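Local atomic coordinates of ABC transporter periplasmic substrate-binding protein (Desulfovibrio alaskensis, PDB entry 5MY5), a protein that binds tungstate in the periplasm, with high selectivity, as the substrate-binding component of an ABC transporter. Residues G118-T123 / K211-G216; D106-G111 / T192-Y197; A136-R141 / A167-T172. The protein carries 2 engineered substitutions. One frame throughout, in Å; residues are numbered along the deposited sequence.

Interaction 1 (G118-T123 / K211-G216)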
ATOM      1  N   GLY A 118     -26.270   2.971  -0.610  1.00 21.34           N
ATOM      2  CA  GLY A 118     -26.221   4.138  -1.460  1.00 23.34           C
ATOM      3  C   GLY A 118     -25.057   5.030  -1.187  1.00 23.58           C
ATOM      4  O   GLY A 118     -25.183   6.256  -1.037  1.00 25.65           O
ATOM      5  N   VAL A 119     -23.864   4.405  -1.147  1.00 21.38           N
ATOM      6  CA  VAL A 119     -22.664   5.198  -0.873  1.00 21.94           C
ATOM      7  C   VAL A 119     -21.801   5.646  -2.079  1.00 22.55           C
ATOM      8  O   VAL A 119     -20.821   6.358  -1.886  1.00 22.49           O
ATOM      9  CB  VAL A 119     -21.722   4.445   0.103  1.00 21.88           C
ATOM     10  CG1 VAL A 119     -22.516   4.070   1.335  1.00 23.14           C
ATOM     11  CG2 VAL A 119     -21.058   3.251  -0.555  1.00 23.49           C
ATOM     12  N   LYS A 120     -22.132   5.216  -3.294  1.00 24.00           N
ATOM     13  CA  LYS A 120     -21.301   5.572  -4.455  1.00 25.87           C
ATOM     14  C   LYS A 120     -21.062   7.049  -4.532  1.00 28.54           C
ATOM     15  O   LYS A 120     -21.994   7.849  -4.437  1.00 29.23           O
ATOM     16  CB  LYS A 120     -21.914   5.022  -5.724  1.00 29.13           C
ATOM     17  CG  LYS A 120     -21.013   5.094  -6.960  1.00 31.01           C
ATOM     18  CD  LYS A 120     -21.820   4.546  -8.136  1.00 37.93           C
ATOM     19  CE  LYS A 120     -21.137   4.744  -9.473  1.00 44.81           C
ATOM     20  NZ  LYS A 120     -20.284   3.593  -9.829  1.00 44.97           N
ATOM     21  N   GLY A 121     -19.778   7.408  -4.672  1.00 27.48           N
ATOM     22  CA  GLY A 121     -19.363   8.782  -4.855  1.00 32.64           C
ATOM     23  C   GLY A 121     -19.373   9.612  -3.594  1.00 32.47           C
ATOM     24  O   GLY A 121     -19.117  10.853  -3.629  1.00 34.51           O
ATOM     25  N   MET A 122     -19.623   8.966  -2.434  1.00 24.69           N
ATOM     26  CA  MET A 122     -19.486   9.704  -1.196  1.00 26.92           C
ATOM     27  C   MET A 122     -18.012   9.774  -0.802  1.00 22.94           C
ATOM     28  O   MET A 122     -17.218   9.020  -1.329  1.00 26.62           O
ATOM     29  CB  MET A 122     -20.252   8.976  -0.067  1.00 24.94           C
ATOM     30  CG  MET A 122     -21.762   9.144  -0.108  1.00 24.04           C
ATOM     31  SD  MET A 122     -22.524   8.322   1.334  1.00 26.90           S
ATOM     32  CE  MET A 122     -24.243   8.882   1.255  1.00 24.13           C
ATOM     33  N   THR A 123     -17.673  10.665   0.095  1.00 22.51           N
ATOM     34  CA  THR A 123     -16.396  10.596   0.783  1.00 22.01           C
ATOM     35  C   THR A 123     -16.328   9.336   1.666  1.00 20.27           C
ATOM     36  O   THR A 123     -17.335   8.724   2.014  1.00 21.63           O
ATOM     37  CB  THR A 123     -16.198  11.760   1.706  1.00 23.15           C
ATOM     38  OG1 THR A 123     -17.166  11.670   2.749  1.00 24.11           O
ATOM     39  CG2 THR A 123     -16.370  13.123   0.947  1.00 24.63           C
ATOM     40  N   LYS A 211     -18.261  -3.746  -7.130  1.00 18.22           N
ATOM     41  CA  LYS A 211     -17.726  -2.609  -7.941  1.00 22.36           C
ATOM     42  C   LYS A 211     -17.032  -1.628  -7.016  1.00 20.48           C
ATOM     43  O   LYS A 211     -17.344  -1.559  -5.786  1.00 19.25           O
ATOM     44  CB  LYS A 211     -18.918  -1.955  -8.679  1.00 24.25           C
ATOM     45  CG  LYS A 211     -19.767  -2.947  -9.439  1.00 27.17           C
ATOM     46  CD  LYS A 211     -19.020  -3.627 -10.566  1.00 28.96           C
ATOM     47  CE  LYS A 211     -19.964  -4.497 -11.414  1.00 37.15           C
ATOM     48  NZ  LYS A 211     -19.272  -5.373 -12.425  1.00 37.07           N
ATOM     49  N   ILE A 212     -16.130  -0.801  -7.520  1.00 20.31           N
ATOM     50  CA  ILE A 212     -15.554   0.252  -6.771  1.00 20.30           C
ATOM     51  C   ILE A 212     -16.591   1.338  -6.561  1.00 19.78           C
ATOM     52  O   ILE A 212     -17.158   1.846  -7.561  1.00 23.44           O
ATOM     53  CB  ILE A 212     -14.273   0.888  -7.389  1.00 20.50           C
ATOM     54  CG1 ILE A 212     -13.158  -0.190  -7.495  1.00 22.45           C
ATOM     55  CG2 ILE A 212     -13.885   2.140  -6.640  1.00 21.83           C
ATOM     56  CD1 ILE A 212     -11.983   0.337  -8.308  1.00 23.20           C
ATOM     57  N   LEU A 213     -16.893   1.631  -5.321  1.00 20.24           N
ATOM     58  CA  LEU A 213     -17.906   2.618  -4.954  1.00 19.85           C
ATOM     59  C   LEU A 213     -17.386   3.833  -4.277  1.00 23.60           C
ATOM     60  O   LEU A 213     -17.991   4.885  -4.362  1.00 28.44           O
ATOM     61  CB  LEU A 213     -18.999   1.911  -4.152  1.00 19.75           C
ATOM     62  CG  LEU A 213     -19.794   0.796  -4.748  1.00 20.24           C
ATOM     63  CD1 LEU A 213     -20.720   0.035  -3.809  1.00 23.19           C
ATOM     64  CD2 LEU A 213     -20.606   1.394  -5.945  1.00 22.57           C
ATOM     65  N   VAL A 214     -16.228   3.772  -3.597  1.00 19.95           N
ATOM     66  CA  VAL A 214     -15.666   4.934  -2.996  1.00 20.00           C
ATOM     67  C   VAL A 214     -14.155   4.912  -3.308  1.00 22.91           C
ATOM     68  O   VAL A 214     -13.549   3.905  -3.024  1.00 21.75           O
ATOM     69  CB  VAL A 214     -15.859   4.889  -1.448  1.00 21.67           C
ATOM     70  CG1 VAL A 214     -15.255   6.074  -0.773  1.00 20.19           C
ATOM     71  CG2 VAL A 214     -17.344   4.690  -1.091  1.00 22.46           C
ATOM     72  N   GLU A 215     -13.614   6.010  -3.856  1.00 24.42           N
ATOM     73  CA  GLU A 215     -12.194   6.093  -4.287  1.00 22.77           C
ATOM     74  C   GLU A 215     -11.814   7.536  -4.414  1.00 27.65           C
ATOM     75  O   GLU A 215     -12.709   8.402  -4.560  1.00 25.25           O
ATOM     76  CB  GLU A 215     -11.973   5.298  -5.613  1.00 25.76           C
ATOM     77  CG  GLU A 215     -12.609   5.965  -6.863  1.00 28.11           C
ATOM     78  CD  GLU A 215     -12.356   5.212  -8.154  1.00 31.91           C
ATOM     79  OE1 GLU A 215     -11.298   4.581  -8.327  1.00 31.53           O
ATOM     80  OE2 GLU A 215     -13.240   5.216  -9.041  1.00 33.32           O
ATOM     81  N   GLY A 216     -10.532   7.855  -4.354  1.00 24.02           N
ATOM     82  CA  GLY A 216      -9.981   9.146  -4.601  1.00 25.36           C
ATOM     83  C   GLY A 216      -9.721   9.994  -3.430  1.00 24.72           C
ATOM     84  O   GLY A 216      -8.936  10.955  -3.475  1.00 28.81           O
TER

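Interaction 2 (D106-G111 / T192-Y197)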
ATOM      1  N   ASP A 106      -3.260   3.128  -3.784  1.00 19.77           N
ATOM      2  CA  ASP A 106      -4.402   3.512  -2.994  1.00 18.94           C
ATOM      3  C   ASP A 106      -5.296   2.362  -2.650  1.00 19.01           C
ATOM      4  O   ASP A 106      -5.230   1.293  -3.168  1.00 18.74           O
ATOM      5  CB  ASP A 106      -5.191   4.664  -3.637  1.00 20.16           C
ATOM      6  CG  ASP A 106      -5.897   4.265  -4.922  1.00 22.16           C
ATOM      7  OD1 ASP A 106      -5.579   3.243  -5.583  1.00 21.56           O
ATOM      8  OD2 ASP A 106      -6.791   5.053  -5.364  1.00 21.96           O
ATOM      9  N   PHE A 107      -6.189   2.660  -1.712  1.00 18.13           N
ATOM     10  CA  PHE A 107      -7.227   1.768  -1.279  1.00 16.26           C
ATOM     11  C   PHE A 107      -8.576   2.244  -1.782  1.00 14.43           C
ATOM     12  O   PHE A 107      -8.719   3.395  -1.971  1.00 19.38           O
ATOM     13  CB  PHE A 107      -7.239   1.675   0.284  1.00 16.70           C
ATOM     14  CG  PHE A 107      -5.997   1.014   0.857  1.00 17.07           C
ATOM     15  CD1 PHE A 107      -5.933  -0.305   0.994  1.00 16.99           C
ATOM     16  CD2 PHE A 107      -4.939   1.837   1.296  1.00 18.72           C
ATOM     17  CE1 PHE A 107      -4.740  -0.913   1.536  1.00 18.88           C
ATOM     18  CE2 PHE A 107      -3.807   1.261   1.880  1.00 19.48           C
ATOM     19  CZ  PHE A 107      -3.717  -0.091   1.934  1.00 18.91           C
ATOM     20  N   VAL A 108      -9.519   1.344  -1.878  1.00 15.94           N
ATOM     21  CA  VAL A 108     -10.916   1.646  -2.345  1.00 16.41           C
ATOM     22  C   VAL A 108     -11.922   0.905  -1.493  1.00 18.45           C
ATOM     23  O   VAL A 108     -11.619  -0.158  -0.902  1.00 17.02           O
ATOM     24  CB  VAL A 108     -11.073   1.345  -3.842  1.00 17.68           C
ATOM     25  CG1 VAL A 108     -10.112   2.217  -4.729  1.00 19.20           C
ATOM     26  CG2 VAL A 108     -10.875  -0.043  -4.115  1.00 17.86           C
ATOM     27  N   ILE A 109     -13.150   1.441  -1.417  1.00 18.36           N
ATOM     28  CA  ILE A 109     -14.256   0.650  -0.840  1.00 18.59           C
ATOM     29  C   ILE A 109     -15.099   0.108  -1.966  1.00 17.52           C
ATOM     30  O   ILE A 109     -15.468   0.895  -2.874  1.00 19.38           O
ATOM     31  CB  ILE A 109     -15.052   1.515   0.151  1.00 20.43           C
ATOM     32  CG1 ILE A 109     -14.079   1.993   1.276  1.00 22.07           C
ATOM     33  CG2 ILE A 109     -16.231   0.723   0.639  1.00 19.72           C
ATOM     34  CD1 ILE A 109     -14.700   3.046   2.085  1.00 24.64           C
ATOM     35  N   ILE A 110     -15.407  -1.151  -1.910  1.00 16.92           N
ATOM     36  CA  ILE A 110     -16.170  -1.878  -2.954  1.00 17.35           C
ATOM     37  C   ILE A 110     -17.420  -2.408  -2.322  1.00 20.40           C
ATOM     38  O   ILE A 110     -17.532  -2.538  -1.083  1.00 18.54           O
ATOM     39  CB  ILE A 110     -15.369  -2.934  -3.667  1.00 19.16           C
ATOM     40  CG1 ILE A 110     -15.112  -4.147  -2.764  1.00 15.40           C
ATOM     41  CG2 ILE A 110     -14.099  -2.322  -4.167  1.00 17.42           C
ATOM     42  CD1 ILE A 110     -14.329  -5.266  -3.346  1.00 15.79           C
ATOM     43  N   GLY A 111     -18.421  -2.670  -3.166  1.00 17.81           N
ATOM     44  CA  GLY A 111     -19.683  -3.226  -2.691  1.00 19.85           C
ATOM     45  C   GLY A 111     -20.519  -3.680  -3.864  1.00 24.41           C
ATOM     46  O   GLY A 111     -20.098  -3.468  -5.049  1.00 21.46           O
ATOM     47  N   THR A 192     -10.416  -2.558   0.190  1.00 14.36           N
ATOM     48  CA  THR A 192      -9.317  -3.350  -0.434  1.00 16.59           C
ATOM     49  C   THR A 192      -8.296  -2.489  -1.014  1.00 15.29           C
ATOM     50  O   THR A 192      -8.543  -1.355  -1.338  1.00 16.74           O
ATOM     51  CB  THR A 192      -9.875  -4.285  -1.491  1.00 15.60           C
ATOM     52  OG1 THR A 192      -8.841  -5.126  -2.048  1.00 16.97           O
ATOM     53  CG2 THR A 192     -10.570  -3.588  -2.573  1.00 16.47           C
ATOM     54  N   ASP A 193      -7.040  -3.007  -1.096  1.00 15.59           N
ATOM     55  CA  ASP A 193      -6.082  -2.270  -1.953  1.00 16.14           C
ATOM     56  C   ASP A 193      -6.645  -2.428  -3.423  1.00 15.67           C
ATOM     57  O   ASP A 193      -7.222  -3.430  -3.745  1.00 15.30           O
ATOM     58  CB  ASP A 193      -4.656  -2.876  -1.843  1.00 18.28           C
ATOM     59  CG  ASP A 193      -4.658  -4.310  -2.203  1.00 18.54           C
ATOM     60  OD1 ASP A 193      -5.263  -5.213  -1.563  1.00 20.20           O
ATOM     61  OD2 ASP A 193      -4.048  -4.586  -3.252  1.00 22.03           O
ATOM     62  N   ARG A 194      -6.317  -1.395  -4.210  1.00 16.09           N
ATOM     63  CA  ARG A 194      -6.726  -1.412  -5.640  1.00 15.87           C
ATOM     64  C   ARG A 194      -6.129  -2.549  -6.394  1.00 17.21           C
ATOM     65  O   ARG A 194      -6.842  -3.159  -7.213  1.00 18.48           O
ATOM     66  CB  ARG A 194      -6.407  -0.143  -6.324  1.00 16.79           C
ATOM     67  CG  ARG A 194      -7.020  -0.021  -7.755  1.00 18.72           C
ATOM     68  CD  ARG A 194      -6.610   1.319  -8.362  1.00 19.65           C
ATOM     69  NE  ARG A 194      -7.152   2.512  -7.709  1.00 18.05           N
ATOM     70  CZ  ARG A 194      -8.350   3.037  -7.986  1.00 19.17           C
ATOM     71  NH1 ARG A 194      -9.176   2.480  -8.860  1.00 20.08           N
ATOM     72  NH2 ARG A 194      -8.726   4.141  -7.329  1.00 20.08           N
ATOM     73  N   GLY A 195      -4.883  -2.883  -6.146  1.00 17.62           N
ATOM     74  CA  GLY A 195      -4.218  -3.970  -6.875  1.00 17.26           C
ATOM     75  C   GLY A 195      -4.982  -5.275  -6.781  1.00 17.77           C
ATOM     76  O   GLY A 195      -5.267  -5.956  -7.747  1.00 18.53           O
ATOM     77  N   THR A 196      -5.346  -5.681  -5.537  1.00 18.16           N
ATOM     78  CA  THR A 196      -6.078  -6.909  -5.347  1.00 16.42           C
ATOM     79  C   THR A 196      -7.474  -6.799  -6.026  1.00 17.90           C
ATOM     80  O   THR A 196      -7.889  -7.802  -6.608  1.00 19.17           O
ATOM     81  CB  THR A 196      -6.248  -7.259  -3.863  1.00 18.34           C
ATOM     82  OG1 THR A 196      -4.944  -7.342  -3.217  1.00 18.56           O
ATOM     83  CG2 THR A 196      -6.902  -8.557  -3.701  1.00 17.28           C
ATOM     84  N   TYR A 197      -8.130  -5.631  -5.939  1.00 16.44           N
ATOM     85  CA  TYR A 197      -9.354  -5.444  -6.687  1.00 16.91           C
ATOM     86  C   TYR A 197      -9.182  -5.724  -8.221  1.00 18.67           C
ATOM     87  O   TYR A 197      -9.986  -6.472  -8.797  1.00 19.03           O
ATOM     88  CB  TYR A 197     -10.024  -4.115  -6.486  1.00 16.50           C
ATOM     89  CG  TYR A 197     -11.343  -4.110  -7.183  1.00 20.20           C
ATOM     90  CD1 TYR A 197     -12.385  -4.850  -6.660  1.00 20.30           C
ATOM     91  CD2 TYR A 197     -11.551  -3.372  -8.381  1.00 21.25           C
ATOM     92  CE1 TYR A 197     -13.616  -4.879  -7.338  1.00 22.29           C
ATOM     93  CE2 TYR A 197     -12.731  -3.452  -9.071  1.00 21.23           C
ATOM     94  CZ  TYR A 197     -13.735  -4.181  -8.551  1.00 20.80           C
ATOM     95  OH  TYR A 197     -14.933  -4.158  -9.177  1.00 20.76           O
TER
HETATM   96  O   HOH W   1      -3.147  -0.718  -4.805  1.00 24.49           O

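Interaction 3 (A136-R141 / A167-T172)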
ATOM      1  N   ALA A 136     -25.499  -1.847   7.110  1.00 21.40           N
ATOM      2  CA  ALA A 136     -25.071  -2.659   5.987  1.00 19.74           C
ATOM      3  C   ALA A 136     -23.860  -3.520   6.395  1.00 17.85           C
ATOM      4  O   ALA A 136     -23.051  -3.111   7.179  1.00 20.03           O
ATOM      5  CB  ALA A 136     -24.726  -1.802   4.746  1.00 20.25           C
ATOM      6  N   VAL A 137     -23.759  -4.659   5.753  1.00 18.45           N
ATOM      7  CA  VAL A 137     -22.654  -5.589   5.976  1.00 18.48           C
ATOM      8  C   VAL A 137     -21.376  -4.956   5.533  1.00 15.20           C
ATOM      9  O   VAL A 137     -21.300  -4.413   4.425  1.00 19.37           O
ATOM     10  CB  VAL A 137     -22.808  -6.917   5.266  1.00 19.24           C
ATOM     11  CG1 VAL A 137     -21.531  -7.764   5.385  1.00 19.53           C
ATOM     12  CG2 VAL A 137     -23.981  -7.709   5.859  1.00 19.79           C
ATOM     13  N   PHE A 138     -20.393  -4.993   6.392  1.00 15.89           N
ATOM     14  CA  PHE A 138     -19.038  -4.421   6.111  1.00 15.37           C
ATOM     15  C   PHE A 138     -18.037  -5.502   6.561  1.00 17.93           C
ATOM     16  O   PHE A 138     -18.063  -5.959   7.726  1.00 17.23           O
ATOM     17  CB  PHE A 138     -18.738  -3.141   6.842  1.00 17.46           C
ATOM     18  CG  PHE A 138     -17.409  -2.549   6.446  1.00 17.19           C
ATOM     19  CD1 PHE A 138     -16.234  -3.024   7.049  1.00 16.95           C
ATOM     20  CD2 PHE A 138     -17.267  -1.619   5.389  1.00 17.22           C
ATOM     21  CE1 PHE A 138     -14.992  -2.559   6.674  1.00 18.32           C
ATOM     22  CE2 PHE A 138     -16.027  -1.163   5.010  1.00 17.73           C
ATOM     23  CZ  PHE A 138     -14.913  -1.614   5.613  1.00 17.01           C
ATOM     24  N   VAL A 139     -17.118  -5.867   5.681  1.00 15.80           N
ATOM     25  CA  VAL A 139     -16.200  -6.944   5.931  1.00 15.73           C
ATOM     26  C   VAL A 139     -14.773  -6.438   6.120  1.00 16.95           C
ATOM     27  O   VAL A 139     -14.173  -5.819   5.260  1.00 17.16           O
ATOM     28  CB  VAL A 139     -16.227  -7.982   4.790  1.00 16.63           C
ATOM     29  CG1 VAL A 139     -15.457  -9.160   5.185  1.00 16.33           C
ATOM     30  CG2 VAL A 139     -17.643  -8.395   4.401  1.00 18.36           C
ATOM     31  N   SER A 140     -14.257  -6.656   7.330  1.00 16.69           N
ATOM     32  CA  SER A 140     -12.881  -6.362   7.750  1.00 17.06           C
ATOM     33  C   SER A 140     -11.963  -7.598   7.558  1.00 16.32           C
ATOM     34  O   SER A 140     -12.425  -8.731   7.889  1.00 17.08           O
ATOM     35  CB  SER A 140     -12.868  -5.975   9.285  1.00 16.74           C
ATOM     36  OG  SER A 140     -11.620  -5.724   9.800  1.00 16.68           O
ATOM     37  N   ARG A 141     -10.721  -7.345   7.240  1.00 16.50           N
ATOM     38  CA  ARG A 141      -9.664  -8.377   7.263  1.00 18.60           C
ATOM     39  C   ARG A 141      -9.551  -9.025   8.677  1.00 19.14           C
ATOM     40  O   ARG A 141      -9.322 -10.237   8.757  1.00 20.32           O
ATOM     41  CB  ARG A 141      -8.343  -7.799   6.871  1.00 17.51           C
ATOM     42  CG  ARG A 141      -8.214  -7.313   5.418  1.00 20.48           C
ATOM     43  CD  ARG A 141      -8.013  -8.472   4.487  1.00 21.39           C
ATOM     44  NE  ARG A 141      -6.713  -9.099   4.773  1.00 19.76           N
ATOM     45  CZ  ARG A 141      -5.549  -8.728   4.324  1.00 19.38           C
ATOM     46  NH1 ARG A 141      -5.371  -7.771   3.426  1.00 21.37           N
ATOM     47  NH2 ARG A 141      -4.461  -9.386   4.742  1.00 20.78           N
ATOM     48  N   ALA A 167     -23.148  -6.385  14.807  1.00 19.75           N
ATOM     49  CA  ALA A 167     -23.309  -7.671  14.080  1.00 22.52           C
ATOM     50  C   ALA A 167     -23.142  -7.570  12.591  1.00 21.29           C
ATOM     51  O   ALA A 167     -22.715  -8.615  11.985  1.00 21.73           O
ATOM     52  CB  ALA A 167     -24.618  -8.326  14.448  1.00 21.52           C
ATOM     53  N   TRP A 168     -23.311  -6.369  12.032  1.00 19.30           N
ATOM     54  CA  TRP A 168     -23.149  -6.153  10.578  1.00 19.96           C
ATOM     55  C   TRP A 168     -21.661  -6.104  10.192  1.00 20.90           C
ATOM     56  O   TRP A 168     -21.367  -6.181   9.002  1.00 20.95           O
ATOM     57  CB  TRP A 168     -23.911  -4.920  10.054  1.00 20.37           C
ATOM     58  CG  TRP A 168     -23.639  -3.702  10.778  1.00 20.03           C
ATOM     59  CD1 TRP A 168     -24.403  -3.174  11.814  1.00 20.33           C
ATOM     60  CD2 TRP A 168     -22.535  -2.783  10.634  1.00 18.23           C
ATOM     61  NE1 TRP A 168     -23.836  -2.089  12.324  1.00 19.23           N
ATOM     62  CE2 TRP A 168     -22.690  -1.782  11.616  1.00 17.77           C
ATOM     63  CE3 TRP A 168     -21.353  -2.727   9.798  1.00 16.70           C
ATOM     64  CZ2 TRP A 168     -21.828  -0.788  11.785  1.00 18.33           C
ATOM     65  CZ3 TRP A 168     -20.498  -1.646   9.938  1.00 17.63           C
ATOM     66  CH2 TRP A 168     -20.721  -0.667  10.912  1.00 19.80           C
ATOM     67  N   TYR A 169     -20.779  -5.927  11.135  1.00 17.31           N
ATOM     68  CA  TYR A 169     -19.383  -5.813  10.962  1.00 16.56           C
ATOM     69  C   TYR A 169     -18.657  -7.137  11.070  1.00 18.78           C
ATOM     70  O   TYR A 169     -18.715  -7.752  12.168  1.00 19.20           O
ATOM     71  CB  TYR A 169     -18.794  -4.864  11.994  1.00 17.43           C
ATOM     72  CG  TYR A 169     -17.311  -4.454  11.827  1.00 17.13           C
ATOM     73  CD1 TYR A 169     -16.905  -3.569  10.805  1.00 17.37           C
ATOM     74  CD2 TYR A 169     -16.339  -4.949  12.624  1.00 18.06           C
ATOM     75  CE1 TYR A 169     -15.587  -3.183  10.704  1.00 17.60           C
ATOM     76  CE2 TYR A 169     -15.033  -4.585  12.521  1.00 19.29           C
ATOM     77  CZ  TYR A 169     -14.617  -3.676  11.516  1.00 15.38           C
ATOM     78  OH  TYR A 169     -13.340  -3.267  11.457  1.00 17.68           O
ATOM     79  N   VAL A 170     -18.194  -7.657   9.955  1.00 17.25           N
ATOM     80  CA  VAL A 170     -17.647  -9.045   9.819  1.00 18.60           C
ATOM     81  C   VAL A 170     -16.138  -8.939   9.826  1.00 18.49           C
ATOM     82  O   VAL A 170     -15.533  -8.129   9.127  1.00 19.21           O
ATOM     83  CB  VAL A 170     -18.164  -9.642   8.496  1.00 20.65           C
ATOM     84  CG1 VAL A 170     -17.502 -11.003   8.282  1.00 19.61           C
ATOM     85  CG2 VAL A 170     -19.662  -9.733   8.422  1.00 20.13           C
ATOM     86  N   GLN A 171     -15.470  -9.749  10.630  1.00 18.19           N
ATOM     87  CA  GLN A 171     -14.004  -9.831  10.697  1.00 19.55           C
ATOM     88  C   GLN A 171     -13.586 -11.247  10.227  1.00 21.29           C
ATOM     89  O   GLN A 171     -13.916 -12.241  10.853  1.00 22.73           O
ATOM     90  CB  GLN A 171     -13.509  -9.585  12.109  1.00 19.09           C
ATOM     91  CG  GLN A 171     -13.835  -8.177  12.585  1.00 21.44           C
ATOM     92  CD  GLN A 171     -13.371  -7.849  13.983  1.00 22.65           C
ATOM     93  OE1 GLN A 171     -13.919  -8.420  14.886  1.00 30.53           O
ATOM     94  NE2 GLN A 171     -12.378  -7.006  14.158  1.00 24.98           N
ATOM     95  N   THR A 172     -13.001 -11.356   9.044  1.00 19.95           N
ATOM     96  CA  THR A 172     -12.725 -12.670   8.482  1.00 19.02           C
ATOM     97  C   THR A 172     -11.565 -13.403   9.151  1.00 21.31           C
ATOM     98  O   THR A 172     -11.532 -14.621   9.116  1.00 22.94           O
ATOM     99  CB  THR A 172     -12.450 -12.541   6.958  1.00 19.41           C
ATOM    100  OG1 THR A 172     -11.298 -11.795   6.761  1.00 20.16           O
ATOM    101  CG2 THR A 172     -13.675 -11.903   6.272  1.00 19.15           C
TER

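Interaction 1 (G118-T123 / K211-G216)
Gly-121 meets Leu-213 through the one hydrogen bond between the segments: Gly-121 N donates to Leu-213 O at 3.1 Å, almost head-on to the carbonyl, with a C=O...N angle of 174°. The same oxygen takes a CA-H...O contact from Lys-120, its CA lying 3.4 Å from Leu-213 O, so two successive residues of the loop close on one carbonyl. The Lys-120 side chain then runs across the Leu-213 side chain at about a right angle. Its CB lies 3.9 Å from Leu-213 CD2, CG keeps the same separation from that methyl, and CD still lies 4.0 Å from it. Only at CE does the chain turn, the last torsion standing at 91°, and NZ ends 4.2 Å from Ile-212 O, in proximity rather than bonded. A type II beta turn from Val-119 to Met-122, closed by Met-122 N on Val-119 O, presents these groups; Gly-121 occupies its third position with positive phi. On the other segment, Leu-213 and Val-214 form a classic beta bulge opposite Ile-109 of strand 100-112, within the periplasmic-binding-protein superfamily domain. Val-214 spreads its two methyls over the turn: CG1, anti to the backbone N (chi1 179°), reaches Met-122 O at 3.6 Å, while CG2 rests 4.0 Å from Val-119 CG2. Both valines also touch Ala-127 of helix 124-133, whose N-cap is Thr-123, with OG1 bonded to Ala-126 N. Asp-115 receives the backbone N atoms of Val-119 and Lys-120 on its two carboxylate oxygens.

Interaction 2 (D106-G111 / T192-Y197)
Asp-106 and Arg-194 form a side-on, two-pronged salt bridge. Arg-194 NE donates to Asp-106 OD1 at 2.7 Å, using the syn lone pair of that oxygen, and Arg-194 NH2 reaches Asp-106 OD2 at 2.9 Å, also on the syn side. The carboxylate and guanidinium planes are only 20° apart, so the two bonds together restrain rotation of both groups. The arginine leaves its backbone with CG anti to N and bends at chi3 (-66°), which turns NE and NH2 to the Asp-106 carboxylate. Arg-194 NH2 has a second anionic partner in Glu-215, and Val-108 CG1 lies over one guanidinium face, 3.5 Å above its plane. Main-chain bonds continue the join: Arg-194 N donates to Asp-106 O, and Val-108 and Thr-192 exchange two bonds as an antiparallel hydrogen-bonded pair, N to O in each direction. Phe-107 and Asp-193 form the adjacent non-hydrogen-bonded pair, their side chains diverging. Here strand 189-193 gives way directly to helix 194-203, and Asp-193 is the N-cap: its OD2 accepts from Thr-196 N at 2.8 Å, with OD1 bonded to Thr-196 OG1. Farther out the contact becomes apolar. Val-108 CG2 meets Thr-192 CG2 at 3.9 Å as the two side chains lie side by side, and Ile-110 CD1 approaches Tyr-197 CD1 at 3.9 Å; the tyrosine hydroxyl bonds to Leu-210 O. Phe-107 CD1 lies 3.5 Å from Asp-193 CA, and the Phe-107 side chain also touches Thr-147 and Met-150 of helix 146-155. One guanidinium thus probably offsets the charge of two carboxylates, Asp-106 and Glu-215, while Asp-193 would be expected to interact favourably with the partial positive charge at the start of helix 194-203.

Interaction 3 (A136-R141 / A167-T172)
Phe-138 and Ser-140 alternate with Trp-168, Val-170 and Thr-172 in a run of parallel-strand hydrogen bonds. Phe-138 N donates to Trp-168 O, Val-170 N to Phe-138 O at 2.8 Å, Ser-140 N to Val-170 O at 2.7 Å, and Thr-172 N to Ser-140 O. CA-H...O contacts accompany them, as from Val-137 CA to Trp-168 O at 3.3 Å. Among the aromatic groups, the rings of Phe-138 and Tyr-169 lie rim to rim, their planes 6° apart and centroids separated by 6.0 Å. As a parallel bridge pair they leave the same face of the sheet, and with CG anti to the backbone N in both (chi1 -176° and -171°) the rings run side by side. The indole of Trp-168 presents its edge to Phe-138 CB, with CZ3 3.9 Å from that atom. Aliphatic contacts fill the face of Val-139 and Val-170: their CG1 methyls are 4.1 Å apart, and Val-139 CG1 is tightly packed against Thr-172 CG2 at 3.4 Å. Glu-151 is hydrogen-bonded to Ser-140 OG through OE1 and to Tyr-169 OH through OE2. The two strands and helix 146-155 form a beta-alpha-beta unit; that helix and helix 124-133 pack on the Phe-138 side, helix 176-186 touches Val-139, and strand 189-193 pairs with the other edge of strand 138-140.

All three contacts reach one mixed sheet. Interactions 1 and 2 share strand 100-112 as a neighbour or member and touch directly: Lys-211 N lies 2.8 Å from Gly-111 O, and a charge pair spans the two. Interaction 3 stands apart, its centre about 16 Å from that of interaction 2, but strand 189-193 connects the two by pairing with both 100-112 and 138-140. Interaction 2 is the buried one and joins ion pairing to antiparallel bonding. Interactions 1 and 3 are only partly buried: a turn meets a bulged strand through a single hydrogen bond in one, and parallel main-chain bonding with aromatic neighbours dominates the other.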